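Local coordinates for protein Alpha/beta hydrolase (Pseudomonas aeruginosa PAO1, PDB 4R1D) that probably acts as a calcium-binding lipase of the alpha/beta hydrolase fold, a type VI secretion effector whose activity is held in check by a partner immunity protein, at residues T46-V51 and R246-I251; D156-R161 and L195-Y200; Y431-S436 and V500-G505; P449-T454 and R473-I478; F517-K522 and D541-W546. All coordinates share one frame; numbering follows the deposited sequence.

Contact 1. Residues T46-V51 and R246-I251; sequences TAPLPV and RRMKVI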
# COMPACT_ATOMS: atom_id res chain seq x y z
N THR A 46 33.89 -13.71 -10.75
CA THR A 46 32.53 -13.74 -10.21
C THR A 46 31.46 -13.97 -11.28
O THR A 46 31.55 -13.44 -12.39
CB THR A 46 32.20 -12.44 -9.43
OG1 THR A 46 33.28 -12.14 -8.53
CG2 THR A 46 30.91 -12.59 -8.63
N ALA A 47 30.46 -14.77 -10.94
CA ALA A 47 29.29 -14.96 -11.78
C ALA A 47 28.06 -14.64 -10.94
O ALA A 47 27.40 -15.54 -10.42
CB ALA A 47 29.22 -16.38 -12.30
N PRO A 48 27.76 -13.34 -10.78
CA PRO A 48 26.65 -12.94 -9.91
C PRO A 48 25.32 -13.34 -10.49
O PRO A 48 25.12 -13.28 -11.71
CB PRO A 48 26.78 -11.41 -9.86
CG PRO A 48 27.53 -11.06 -11.10
CD PRO A 48 28.48 -12.18 -11.34
N LEU A 49 24.40 -13.77 -9.62
CA LEU A 49 23.06 -14.16 -10.02
C LEU A 49 22.10 -13.56 -9.01
O LEU A 49 21.83 -14.16 -7.97
CB LEU A 49 22.94 -15.70 -10.04
CG LEU A 49 21.69 -16.30 -10.68
CD1 LEU A 49 21.41 -15.61 -11.98
CD2 LEU A 49 21.83 -17.81 -10.90
N PRO A 50 21.59 -12.35 -9.28
CA PRO A 50 20.76 -11.70 -8.27
C PRO A 50 19.42 -12.40 -8.05
O PRO A 50 18.78 -12.80 -9.01
CB PRO A 50 20.53 -10.29 -8.83
CG PRO A 50 21.65 -10.07 -9.78
CD PRO A 50 21.88 -11.44 -10.41
N VAL A 51 19.04 -12.53 -6.79
CA VAL A 51 17.72 -13.01 -6.41
C VAL A 51 16.92 -11.79 -5.96
O VAL A 51 17.30 -11.13 -5.00
CB VAL A 51 17.82 -14.03 -5.27
CG1 VAL A 51 16.43 -14.43 -4.77
CG2 VAL A 51 18.59 -15.27 -5.76
N ARG A 246 24.32 -7.09 -20.30
CA ARG A 246 23.18 -7.56 -21.08
C ARG A 246 22.91 -9.03 -20.85
O ARG A 246 21.76 -9.47 -20.92
CB ARG A 246 23.41 -7.32 -22.57
CG ARG A 246 23.30 -5.87 -23.00
CD ARG A 246 23.01 -5.79 -24.50
NE ARG A 246 23.97 -6.57 -25.29
CZ ARG A 246 25.17 -6.12 -25.64
NH1 ARG A 246 25.56 -4.91 -25.26
NH2 ARG A 246 25.99 -6.89 -26.35
N ARG A 247 23.97 -9.80 -20.60
CA ARG A 247 23.85 -11.25 -20.46
C ARG A 247 23.39 -11.65 -19.06
O ARG A 247 22.98 -12.79 -18.83
CB ARG A 247 25.16 -11.96 -20.80
CG ARG A 247 25.56 -11.89 -22.27
CD ARG A 247 26.77 -12.77 -22.58
NE ARG A 247 26.43 -14.19 -22.65
CZ ARG A 247 26.70 -15.08 -21.69
NH1 ARG A 247 27.32 -14.70 -20.58
NH2 ARG A 247 26.35 -16.35 -21.86
N MET A 248 23.46 -10.72 -18.11
CA MET A 248 23.05 -11.05 -16.75
C MET A 248 21.56 -11.43 -16.68
O MET A 248 20.74 -10.91 -17.45
CB MET A 248 23.37 -9.92 -15.77
CG MET A 248 24.84 -9.91 -15.32
SD MET A 248 25.18 -8.67 -14.06
CE MET A 248 24.37 -9.40 -12.63
N LYS A 249 21.23 -12.36 -15.79
CA LYS A 249 19.83 -12.75 -15.54
C LYS A 249 19.55 -12.67 -14.04
O LYS A 249 20.47 -12.71 -13.23
CB LYS A 249 19.57 -14.17 -16.03
CG LYS A 249 19.73 -14.40 -17.54
CD LYS A 249 18.61 -13.75 -18.32
CE LYS A 249 18.73 -14.03 -19.82
NZ LYS A 249 18.22 -15.38 -20.18
N VAL A 250 18.28 -12.59 -13.66
CA VAL A 250 17.93 -12.60 -12.23
C VAL A 250 16.83 -13.63 -11.99
O VAL A 250 16.17 -14.08 -12.92
CB VAL A 250 17.42 -11.22 -11.75
CG1 VAL A 250 18.46 -10.13 -12.02
CG2 VAL A 250 16.10 -10.89 -12.42
N ILE A 251 16.64 -14.01 -10.73
CA ILE A 251 15.56 -14.93 -10.36
C ILE A 251 14.63 -14.19 -9.42
O ILE A 251 15.08 -13.60 -8.45
CB ILE A 251 16.11 -16.17 -9.65
CG1 ILE A 251 17.05 -16.93 -10.58
CG2 ILE A 251 14.97 -17.07 -9.15
CD1 ILE A 251 17.90 -17.97 -9.87
O HOH W 1 23.45 -13.12 -13.74

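Contact 2. Residues D156-R161 and L195-Y200; sequences DNIVSR and LRASRY. With CA (calcium ion), chain C.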
# COMPACT_ATOMS: atom_id res chain seq x y z
N ASP A 156 24.96 -18.81 -0.37
CA ASP A 156 26.37 -18.45 -0.25
C ASP A 156 27.18 -19.63 0.30
O ASP A 156 28.41 -19.56 0.40
CB ASP A 156 26.55 -17.25 0.70
CG ASP A 156 26.18 -15.93 0.05
OD1 ASP A 156 25.95 -15.92 -1.18
OD2 ASP A 156 26.14 -14.89 0.77
N ASN A 157 26.49 -20.71 0.64
CA ASN A 157 27.13 -21.87 1.25
C ASN A 157 26.60 -23.20 0.72
O ASN A 157 26.06 -23.98 1.49
CB ASN A 157 26.96 -21.80 2.77
CG ASN A 157 27.76 -20.66 3.39
OD1 ASN A 157 28.97 -20.78 3.60
ND2 ASN A 157 27.09 -19.54 3.67
N ILE A 158 26.77 -23.44 -0.57
CA ILE A 158 26.27 -24.68 -1.18
C ILE A 158 27.33 -25.77 -1.18
O ILE A 158 27.11 -26.88 -0.69
CB ILE A 158 25.76 -24.45 -2.62
CG1 ILE A 158 24.83 -23.24 -2.68
CG2 ILE A 158 25.04 -25.71 -3.14
CD1 ILE A 158 24.19 -22.99 -4.05
N VAL A 159 28.49 -25.43 -1.73
CA VAL A 159 29.61 -26.35 -1.77
C VAL A 159 30.82 -25.66 -1.16
O VAL A 159 31.11 -24.52 -1.50
CB VAL A 159 29.96 -26.75 -3.22
CG1 VAL A 159 31.27 -27.54 -3.24
CG2 VAL A 159 28.83 -27.56 -3.83
N SER A 160 31.51 -26.35 -0.27
CA SER A 160 32.80 -25.87 0.21
C SER A 160 33.77 -27.05 0.28
O SER A 160 33.40 -28.12 0.75
CB SER A 160 32.67 -25.21 1.58
OG SER A 160 33.94 -24.83 2.07
N ARG A 161 34.99 -26.85 -0.20
CA ARG A 161 36.02 -27.88 -0.11
C ARG A 161 35.53 -29.22 -0.66
O ARG A 161 35.79 -30.28 -0.10
CB ARG A 161 36.49 -28.03 1.34
CG ARG A 161 37.05 -26.73 1.88
CD ARG A 161 37.51 -26.84 3.31
NE ARG A 161 38.23 -25.63 3.72
CZ ARG A 161 39.51 -25.41 3.46
NH1 ARG A 161 40.23 -26.31 2.80
NH2 ARG A 161 40.08 -24.28 3.86
N LEU A 195 26.39 -28.61 -7.57
CA LEU A 195 27.74 -28.21 -7.95
C LEU A 195 27.66 -27.09 -8.98
O LEU A 195 28.38 -26.10 -8.89
CB LEU A 195 28.51 -29.41 -8.51
CG LEU A 195 29.97 -29.16 -8.91
CD1 LEU A 195 30.78 -28.57 -7.76
CD2 LEU A 195 30.59 -30.48 -9.38
N ARG A 196 26.76 -27.25 -9.94
CA ARG A 196 26.57 -26.23 -10.95
C ARG A 196 26.14 -24.92 -10.29
O ARG A 196 26.64 -23.85 -10.62
CB ARG A 196 25.52 -26.66 -11.96
CG ARG A 196 25.12 -25.55 -12.90
CD ARG A 196 26.30 -25.06 -13.73
NE ARG A 196 26.11 -25.16 -15.18
CZ ARG A 196 25.20 -25.91 -15.79
NH1 ARG A 196 24.37 -26.69 -15.11
NH2 ARG A 196 25.14 -25.90 -17.12
N ALA A 197 25.20 -25.01 -9.36
CA ALA A 197 24.65 -23.80 -8.77
C ALA A 197 25.73 -23.09 -7.95
O ALA A 197 25.74 -21.86 -7.87
CB ALA A 197 23.44 -24.12 -7.91
N SER A 198 26.64 -23.86 -7.36
CA SER A 198 27.67 -23.30 -6.50
C SER A 198 28.67 -22.44 -7.27
O SER A 198 29.49 -21.74 -6.68
CB SER A 198 28.42 -24.40 -5.74
OG SER A 198 29.32 -25.09 -6.59
N ARG A 199 28.60 -22.50 -8.59
CA ARG A 199 29.49 -21.69 -9.42
C ARG A 199 29.05 -20.23 -9.47
O ARG A 199 29.80 -19.37 -9.92
CB ARG A 199 29.60 -22.29 -10.82
CG ARG A 199 30.17 -23.70 -10.76
CD ARG A 199 30.59 -24.20 -12.13
NE ARG A 199 29.80 -25.35 -12.57
CZ ARG A 199 30.18 -26.62 -12.45
NH1 ARG A 199 31.34 -26.93 -11.88
NH2 ARG A 199 29.39 -27.59 -12.89
N TYR A 200 27.84 -19.96 -8.97
CA TYR A 200 27.28 -18.60 -9.01
C TYR A 200 27.29 -17.93 -7.65
O TYR A 200 27.22 -18.60 -6.62
CB TYR A 200 25.86 -18.63 -9.55
CG TYR A 200 25.76 -19.11 -10.96
CD1 TYR A 200 25.83 -18.22 -12.03
CD2 TYR A 200 25.62 -20.46 -11.24
CE1 TYR A 200 25.75 -18.66 -13.34
CE2 TYR A 200 25.53 -20.91 -12.54
CZ TYR A 200 25.60 -20.01 -13.58
OH TYR A 200 25.52 -20.47 -14.87
CA CA C . 25.55 -13.44 -1.30
O HOH W 2 26.84 -11.68 0.07
O HOH W 3 27.91 -13.63 -2.45

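Contact 3. Residues Y431-S436 and V500-G505; sequences YGADDS and VPTDSG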
# COMPACT_ATOMS: atom_id res chain seq x y z
N TYR A 431 1.85 -22.81 -2.04
CA TYR A 431 0.73 -22.12 -1.43
C TYR A 431 0.16 -22.94 -0.27
O TYR A 431 0.43 -24.14 -0.16
CB TYR A 431 -0.36 -21.84 -2.48
CG TYR A 431 -0.92 -23.08 -3.14
CD1 TYR A 431 -0.17 -23.80 -4.07
CD2 TYR A 431 -2.20 -23.53 -2.83
CE1 TYR A 431 -0.69 -24.94 -4.67
CE2 TYR A 431 -2.72 -24.66 -3.43
CZ TYR A 431 -1.97 -25.36 -4.35
OH TYR A 431 -2.49 -26.50 -4.94
N GLY A 432 -0.60 -22.28 0.59
CA GLY A 432 -1.22 -22.91 1.75
C GLY A 432 -2.64 -23.34 1.42
O GLY A 432 -3.48 -22.52 1.04
N ALA A 433 -2.90 -24.63 1.57
CA ALA A 433 -4.20 -25.19 1.27
C ALA A 433 -4.62 -26.05 2.45
O ALA A 433 -4.34 -27.24 2.50
CB ALA A 433 -4.13 -26.03 0.02
N ASP A 434 -5.30 -25.42 3.41
CA ASP A 434 -5.60 -26.11 4.65
C ASP A 434 -7.02 -25.83 5.07
O ASP A 434 -7.44 -24.67 5.15
CB ASP A 434 -4.64 -25.68 5.75
CG ASP A 434 -4.61 -26.65 6.91
OD1 ASP A 434 -5.58 -26.68 7.69
OD2 ASP A 434 -3.62 -27.40 7.05
N ASP A 435 -7.77 -26.89 5.33
CA ASP A 435 -9.18 -26.73 5.69
C ASP A 435 -9.40 -26.25 7.12
O ASP A 435 -10.54 -25.98 7.50
CB ASP A 435 -9.94 -28.03 5.40
CG ASP A 435 -10.32 -28.16 3.94
OD1 ASP A 435 -10.84 -27.18 3.37
OD2 ASP A 435 -10.10 -29.24 3.36
N SER A 436 -8.33 -26.12 7.90
CA SER A 436 -8.45 -25.51 9.23
C SER A 436 -8.31 -23.98 9.19
O SER A 436 -8.28 -23.32 10.23
CB SER A 436 -7.47 -26.12 10.23
OG SER A 436 -6.16 -25.64 10.03
N VAL A 500 -5.66 -16.21 1.34
CA VAL A 500 -5.87 -16.71 -0.02
C VAL A 500 -6.59 -18.06 0.02
O VAL A 500 -6.03 -19.05 0.47
CB VAL A 500 -4.51 -16.87 -0.75
CG1 VAL A 500 -4.68 -17.48 -2.16
CG2 VAL A 500 -3.80 -15.50 -0.84
N PRO A 501 -7.85 -18.10 -0.44
CA PRO A 501 -8.55 -19.40 -0.48
C PRO A 501 -7.82 -20.33 -1.42
O PRO A 501 -7.22 -19.89 -2.40
CB PRO A 501 -9.92 -19.04 -1.05
CG PRO A 501 -10.12 -17.61 -0.62
CD PRO A 501 -8.75 -16.98 -0.74
N THR A 502 -7.88 -21.63 -1.15
CA THR A 502 -7.26 -22.60 -2.04
C THR A 502 -7.73 -22.41 -3.50
O THR A 502 -6.96 -22.62 -4.43
CB THR A 502 -7.54 -24.03 -1.52
OG1 THR A 502 -7.14 -24.11 -0.14
CG2 THR A 502 -6.76 -25.06 -2.32
N ASP A 503 -8.99 -22.00 -3.69
CA ASP A 503 -9.51 -21.67 -5.02
C ASP A 503 -8.47 -20.93 -5.85
O ASP A 503 -8.22 -21.25 -7.00
CB ASP A 503 -10.73 -20.74 -4.91
CG ASP A 503 -11.97 -21.44 -4.38
OD1 ASP A 503 -12.19 -22.61 -4.78
OD2 ASP A 503 -12.72 -20.82 -3.59
N SER A 504 -7.88 -19.91 -5.23
CA SER A 504 -6.96 -18.98 -5.90
C SER A 504 -5.52 -19.50 -5.79
O SER A 504 -4.74 -19.42 -6.74
CB SER A 504 -7.11 -17.59 -5.25
OG SER A 504 -6.17 -16.64 -5.75
N GLY A 505 -5.16 -20.03 -4.63
CA GLY A 505 -3.82 -20.57 -4.46
C GLY A 505 -3.45 -21.66 -5.46
O GLY A 505 -2.30 -21.77 -5.87
O HOH W 4 -4.15 -20.72 -0.91

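Contact 4. Residues P449-T454 and R473-I478; sequences PTPLET and RGLPTI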
# COMPACT_ATOMS: atom_id res chain seq x y z
N PRO A 449 -33.36 -11.49 3.80
CA PRO A 449 -33.14 -10.23 3.08
C PRO A 449 -34.43 -9.46 2.82
O PRO A 449 -34.37 -8.32 2.38
CB PRO A 449 -32.54 -10.68 1.75
CG PRO A 449 -32.17 -12.11 1.93
CD PRO A 449 -33.06 -12.67 2.97
N THR A 450 -35.58 -10.08 3.07
CA THR A 450 -36.86 -9.47 2.71
C THR A 450 -36.99 -8.00 3.14
O THR A 450 -37.27 -7.14 2.31
CB THR A 450 -38.06 -10.27 3.26
OG1 THR A 450 -37.99 -11.63 2.79
CG2 THR A 450 -39.36 -9.64 2.81
N PRO A 451 -36.78 -7.71 4.42
CA PRO A 451 -36.95 -6.32 4.87
C PRO A 451 -35.94 -5.37 4.25
O PRO A 451 -36.17 -4.16 4.20
CB PRO A 451 -36.73 -6.41 6.39
CG PRO A 451 -36.99 -7.85 6.73
CD PRO A 451 -36.50 -8.62 5.55
N LEU A 452 -34.81 -5.90 3.78
CA LEU A 452 -33.79 -5.05 3.18
C LEU A 452 -34.16 -4.70 1.75
O LEU A 452 -33.70 -3.70 1.20
CB LEU A 452 -32.43 -5.74 3.19
CG LEU A 452 -31.63 -5.85 4.50
CD1 LEU A 452 -32.40 -6.58 5.58
CD2 LEU A 452 -30.32 -6.56 4.21
N GLU A 453 -35.01 -5.53 1.14
CA GLU A 453 -35.25 -5.45 -0.29
C GLU A 453 -36.64 -4.96 -0.70
O GLU A 453 -36.98 -4.99 -1.88
CB GLU A 453 -34.96 -6.81 -0.93
CG GLU A 453 -33.53 -7.25 -0.71
CD GLU A 453 -33.15 -8.46 -1.54
OE1 GLU A 453 -34.02 -9.35 -1.72
OE2 GLU A 453 -32.00 -8.51 -2.01
N THR A 454 -37.45 -4.53 0.26
CA THR A 454 -38.72 -3.91 -0.11
C THR A 454 -38.42 -2.53 -0.68
O THR A 454 -37.44 -1.89 -0.29
CB THR A 454 -39.66 -3.78 1.09
OG1 THR A 454 -39.04 -2.99 2.10
CG2 THR A 454 -39.98 -5.15 1.65
N ARG A 473 -34.39 -7.94 13.74
CA ARG A 473 -33.74 -9.25 14.02
C ARG A 473 -33.98 -10.35 12.96
O ARG A 473 -34.86 -10.22 12.12
CB ARG A 473 -34.21 -9.78 15.38
CG ARG A 473 -35.69 -10.12 15.43
CD ARG A 473 -36.24 -10.10 16.87
NE ARG A 473 -36.20 -11.41 17.51
CZ ARG A 473 -36.21 -11.59 18.83
NH1 ARG A 473 -36.27 -10.56 19.65
NH2 ARG A 473 -36.16 -12.82 19.32
N GLY A 474 -33.20 -11.43 13.04
CA GLY A 474 -33.19 -12.47 12.01
C GLY A 474 -32.70 -12.04 10.63
O GLY A 474 -32.92 -12.73 9.62
N LEU A 475 -32.00 -10.91 10.58
CA LEU A 475 -31.58 -10.32 9.32
C LEU A 475 -30.20 -10.81 8.86
O LEU A 475 -29.48 -11.46 9.62
CB LEU A 475 -31.61 -8.80 9.44
CG LEU A 475 -32.93 -8.22 9.90
CD1 LEU A 475 -32.82 -6.72 10.00
CD2 LEU A 475 -34.05 -8.63 8.95
N PRO A 476 -29.84 -10.52 7.59
CA PRO A 476 -28.59 -11.07 7.05
C PRO A 476 -27.37 -10.74 7.90
O PRO A 476 -27.17 -9.59 8.33
CB PRO A 476 -28.49 -10.40 5.67
CG PRO A 476 -29.94 -10.22 5.26
CD PRO A 476 -30.60 -9.79 6.56
N THR A 477 -26.55 -11.77 8.11
CA THR A 477 -25.35 -11.67 8.92
C THR A 477 -24.25 -12.48 8.27
O THR A 477 -24.43 -13.64 7.89
CB THR A 477 -25.59 -12.23 10.33
OG1 THR A 477 -26.62 -11.46 10.98
CG2 THR A 477 -24.31 -12.17 11.16
N ILE A 478 -23.07 -11.87 8.13
CA ILE A 478 -21.95 -12.63 7.59
C ILE A 478 -21.50 -13.67 8.61
O ILE A 478 -21.20 -13.34 9.76
CB ILE A 478 -20.81 -11.71 7.15
CG1 ILE A 478 -21.18 -11.06 5.81
CG2 ILE A 478 -19.51 -12.50 7.03
CD1 ILE A 478 -20.23 -9.97 5.31

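Contact 5. Residues F517-K522 and D541-W546; sequences FRHGSK and DARAQW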
# COMPACT_ATOMS: atom_id res chain seq x y z
N PHE A 517 3.59 -26.57 -5.23
CA PHE A 517 3.62 -27.24 -3.93
C PHE A 517 2.41 -26.87 -3.09
O PHE A 517 2.22 -25.71 -2.70
CB PHE A 517 4.91 -26.92 -3.18
CG PHE A 517 6.15 -27.38 -3.90
CD1 PHE A 517 6.65 -26.64 -4.96
CD2 PHE A 517 6.79 -28.55 -3.54
CE1 PHE A 517 7.77 -27.05 -5.65
CE2 PHE A 517 7.91 -28.98 -4.21
CZ PHE A 517 8.41 -28.22 -5.27
N ARG A 518 1.57 -27.88 -2.84
CA ARG A 518 0.31 -27.68 -2.15
C ARG A 518 0.52 -28.01 -0.67
O ARG A 518 0.53 -29.18 -0.27
CB ARG A 518 -0.73 -28.58 -2.79
CG ARG A 518 -2.17 -28.48 -2.29
CD ARG A 518 -3.02 -29.41 -3.18
NE ARG A 518 -4.44 -29.48 -2.86
CZ ARG A 518 -5.37 -28.66 -3.34
NH1 ARG A 518 -5.04 -27.65 -4.14
NH2 ARG A 518 -6.65 -28.85 -2.99
N HIS A 519 0.71 -26.98 0.15
CA HIS A 519 1.11 -27.19 1.54
C HIS A 519 -0.10 -27.19 2.48
O HIS A 519 -0.99 -26.37 2.36
CB HIS A 519 2.15 -26.15 1.98
CG HIS A 519 3.46 -26.27 1.28
ND1 HIS A 519 4.21 -25.18 0.89
CD2 HIS A 519 4.17 -27.37 0.90
CE1 HIS A 519 5.31 -25.60 0.29
NE2 HIS A 519 5.31 -26.92 0.28
N GLY A 520 -0.10 -28.11 3.43
CA GLY A 520 -1.20 -28.16 4.38
C GLY A 520 -2.08 -29.38 4.21
O GLY A 520 -1.75 -30.31 3.47
N SER A 521 -3.23 -29.35 4.87
CA SER A 521 -4.09 -30.52 4.98
C SER A 521 -4.61 -31.05 3.64
O SER A 521 -4.90 -32.25 3.51
CB SER A 521 -5.27 -30.21 5.91
OG SER A 521 -6.24 -29.42 5.24
N LYS A 522 -4.74 -30.18 2.64
CA LYS A 522 -5.26 -30.59 1.34
C LYS A 522 -4.19 -31.07 0.37
O LYS A 522 -4.48 -31.45 -0.76
CB LYS A 522 -6.09 -29.46 0.71
CG LYS A 522 -7.17 -28.92 1.64
CD LYS A 522 -7.97 -27.79 1.00
CE LYS A 522 -8.89 -28.28 -0.13
NZ LYS A 522 -9.92 -29.25 0.37
N ASP A 541 7.79 -20.54 7.38
CA ASP A 541 7.51 -21.97 7.48
C ASP A 541 8.53 -22.73 6.66
O ASP A 541 8.85 -22.33 5.54
CB ASP A 541 6.09 -22.27 6.97
CG ASP A 541 5.71 -23.75 7.12
OD1 ASP A 541 6.15 -24.57 6.29
OD2 ASP A 541 4.95 -24.07 8.05
N ALA A 542 9.06 -23.82 7.22
CA ALA A 542 10.10 -24.60 6.56
C ALA A 542 9.75 -25.03 5.13
O ALA A 542 10.62 -25.13 4.28
CB ALA A 542 10.46 -25.83 7.41
N ARG A 543 8.48 -25.32 4.88
CA ARG A 543 8.08 -25.77 3.55
C ARG A 543 8.18 -24.67 2.50
O ARG A 543 8.54 -24.92 1.34
CB ARG A 543 6.66 -26.33 3.58
CG ARG A 543 6.55 -27.63 4.37
CD ARG A 543 5.10 -27.92 4.67
NE ARG A 543 4.58 -26.98 5.65
CZ ARG A 543 3.41 -27.13 6.28
NH1 ARG A 543 2.64 -28.17 5.99
NH2 ARG A 543 3.02 -26.24 7.18
N ALA A 544 7.82 -23.44 2.90
CA ALA A 544 7.89 -22.31 1.97
C ALA A 544 9.34 -22.04 1.64
O ALA A 544 9.68 -21.75 0.49
CB ALA A 544 7.24 -21.06 2.58
N GLN A 545 10.19 -22.11 2.66
CA GLN A 545 11.64 -21.91 2.50
C GLN A 545 12.24 -22.97 1.59
O GLN A 545 13.04 -22.67 0.70
CB GLN A 545 12.32 -21.92 3.88
CG GLN A 545 11.80 -20.78 4.79
CD GLN A 545 12.28 -20.87 6.23
OE1 GLN A 545 12.85 -21.88 6.64
NE2 GLN A 545 12.03 -19.81 7.00
N TRP A 546 11.86 -24.22 1.83
CA TRP A 546 12.32 -25.34 1.01
C TRP A 546 11.93 -25.10 -0.43
O TRP A 546 12.75 -25.20 -1.33
CB TRP A 546 11.70 -26.66 1.48
CG TRP A 546 12.35 -27.87 0.86
CD1 TRP A 546 13.37 -28.62 1.39
CD2 TRP A 546 12.07 -28.45 -0.43
NE1 TRP A 546 13.72 -29.63 0.53
CE2 TRP A 546 12.94 -29.54 -0.60
CE3 TRP A 546 11.15 -28.16 -1.45
CZ2 TRP A 546 12.93 -30.34 -1.75
CZ3 TRP A 546 11.14 -28.95 -2.59
CH2 TRP A 546 12.02 -30.03 -2.72
O HOH W 5 8.14 -27.52 0.37

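Contact 1. Residues T46-V51 and R246-I251
P48 and P50 present their rings to M248, whose side chain crosses both at about a right angle. The single methyl CE does the touching: it lies 3.9 Å from P48 CG and equally far from P50 CD, a position reached because the thioether chain bends at its last torsion (chi3 72°). V250 crosses the P50 ring at about a right angle, CG1 packing 3.8 Å from P50 CB. L49 extends the other way, where its CD2 meets I251 CD1 at 4.1 Å. The backbones join as parallel strands: I251 N donates to P50 O over 3.0 Å with an N-H...O angle of 164°. Before that bond the two chains diverge, and water 1 spans the gap, giving a proton to P48 O (2.6 Å) and accepting from K249 N. Strand 48-54 pairs with 250-255 on one edge and 201-206 on the other in the central parallel sheet, with helix 215-238 covering P48, P50 and M248 and helix 542-556 covering L49 and I251.

Contact 2. Residues D156-R161 and L195-Y200
I158 holds CG1 anti to its carbonyl carbon (chi1 -49°) and then runs extended, which carries CD1 over to A197 CB, 4.1 Å away. V159 has CG1 anti to the backbone N (chi1 171°), and this leaves the other branch, CG2, to press on S198 CB at 3.7 Å. The serine meets that valine with its methylene as well as its oxygen, while I158 CB approaches the same S198 CB from the neighbouring position. S198 OG is turned back along its own segment, where it donates to L195 O over 2.7 Å, the donor tilted 24° from the carbonyl plane. Both I158 and A197 also rest on I553 of helix 542-556. At the start of segment 156-161, D156 binds calcium through both carboxylate oxygens, OD1 at 2.5 Å and OD2 at 2.6 Å. Waters 2 and 3, together with E152, F202 and D203, complete the metal site. The chemistry is therefore divided: the segments meet through van der Waals packing with the serine hydroxyl occupied within its own segment, whereas the calcium ties D156 and E152 to F202 and D203, just beyond Y200, which is consistent with a structural role for the ion.

Contact 3. Residues Y431-S436 and V500-G505
The C-terminal end of strand 427-432, in the central parallel sheet, meets the short helix 502-505 here in a fully buried packing site. Y431 CG sits between the backbone N and the carbonyl carbon (chi1 60°), which lays the ring against G505. G505 O lies over one face of the Y431 ring, 3.3 Å from CG and above the ring centre. The lack of a side chain at G505 permits this closeness, because a CB there would point at the ring and clash with CD2. At the ring's edge, near its plane, T502 CG2 stands 4.2 Å from Y431 CE2. Two residues on, T502 OG1 sits 3.4 Å from A433 CA, while T502 CG2 packs 3.7 Å from A433 CB. That hydroxyl is bonded to S494 O, and Y431 OH has E182 and R518 as partners. Water 4 bridges the two backbones, donating to G432 O (2.7 Å) and to V500 O (2.9 Å). This is strand-to-helix packing at the C-terminal ends of the strands of a parallel sheet, as in alpha/beta hydrolase folds.

Contact 4. Residues P449-T454 and R473-I478
P476 is the bump of this contact, its ring entering the hollow formed by P449 and L452. L452 points its two methyls at the outer carbons of the P476 ring: CD1 lies 3.8 Å from P476 CD, and CD2 is equally far from P476 CG. That same CG is 3.9 Å from P449 CA, so the ring's outer carbon fits between P449 CA and L452 CD2. A second bump is L475 CD2. It meets P451 CG at 3.8 Å, with the two side chains crossing obliquely, and comes within 4.3 Å of L452 CD1. L475 CG is anti to the carbonyl carbon (chi1 -54°); with CD1 extended (chi2 179°), the second branch, CD2, reaches the helical turn although the CB does not aim there. W375 packs against both L452 and P476, and W445 of strand 443-446 against P476. Every contact between the segments is apolar, so the weakly bonded turn 450-453 is held to the approach of strand 477-479 by shape complementarity and hydrophobic burial.

Contact 5. Residues F517-K522 and D541-W546
Edge strand 515-519 of the central parallel sheet is covered here by the first turn of helix 542-556, the two axes running nearly antiparallel (172°) and 10.0 Å apart. The central pair is H519 with R543. R543 CB stands over the imidazole face, 3.6 Å from the ring centroid and 9° off its normal, a CH-pi contact, while F517 O lies over the opposite face. The imidazole is thus sandwiched, and Y533 OH holds its ND1. On the other nitrogen, water 5 lies 2.9 Å from H519 NE2 and donates to R543 O. The arginine chain bends at chi3 (-70°), bringing the guanidinium back to D541, the N-cap of the helix. The salt bridge is side-on: R543 NE donates to D541 OD1 at 2.9 Å in an almost straight bond, and R543 NH2 to D541 OD2 at 3.0 Å. D541 OD1 also takes the capping bond from R543 N, which reaches it from the face of the carboxylate plane opposite to that used by R543 NE. R531 O and K530 O bind the guanidinium as well, fixing its rotation. Further along the helix, F517 CE2 and W546 CZ3 come within 3.6 Å in an oblique aromatic pair. The arrangement, a strand followed by a helix that returns antiparallel across one face of a parallel sheet, is typical of alpha/beta hydrolase folds.

Contacts 1, 3 and 5 are buried and all reach the central parallel sheet, contact 1 through neighbouring strands and contacts 3 and 5 through helices packed on adjacent strands. Contacts 3 and 5 touch directly, with A433 N probably hydrogen-bonded to H519 O and Y431 O to H519 N. Contact 2 is partly exposed; it touches contact 1 where Y200 packs on A47 and L49, close to the calcium site. Helix 542-556 serves contacts 1, 2 and 5. Contact 4 stands apart, buried but about 58 Å from contact 1 between centres, and purely apolar, whereas water bridges join the segments in contacts 1, 3 and 5.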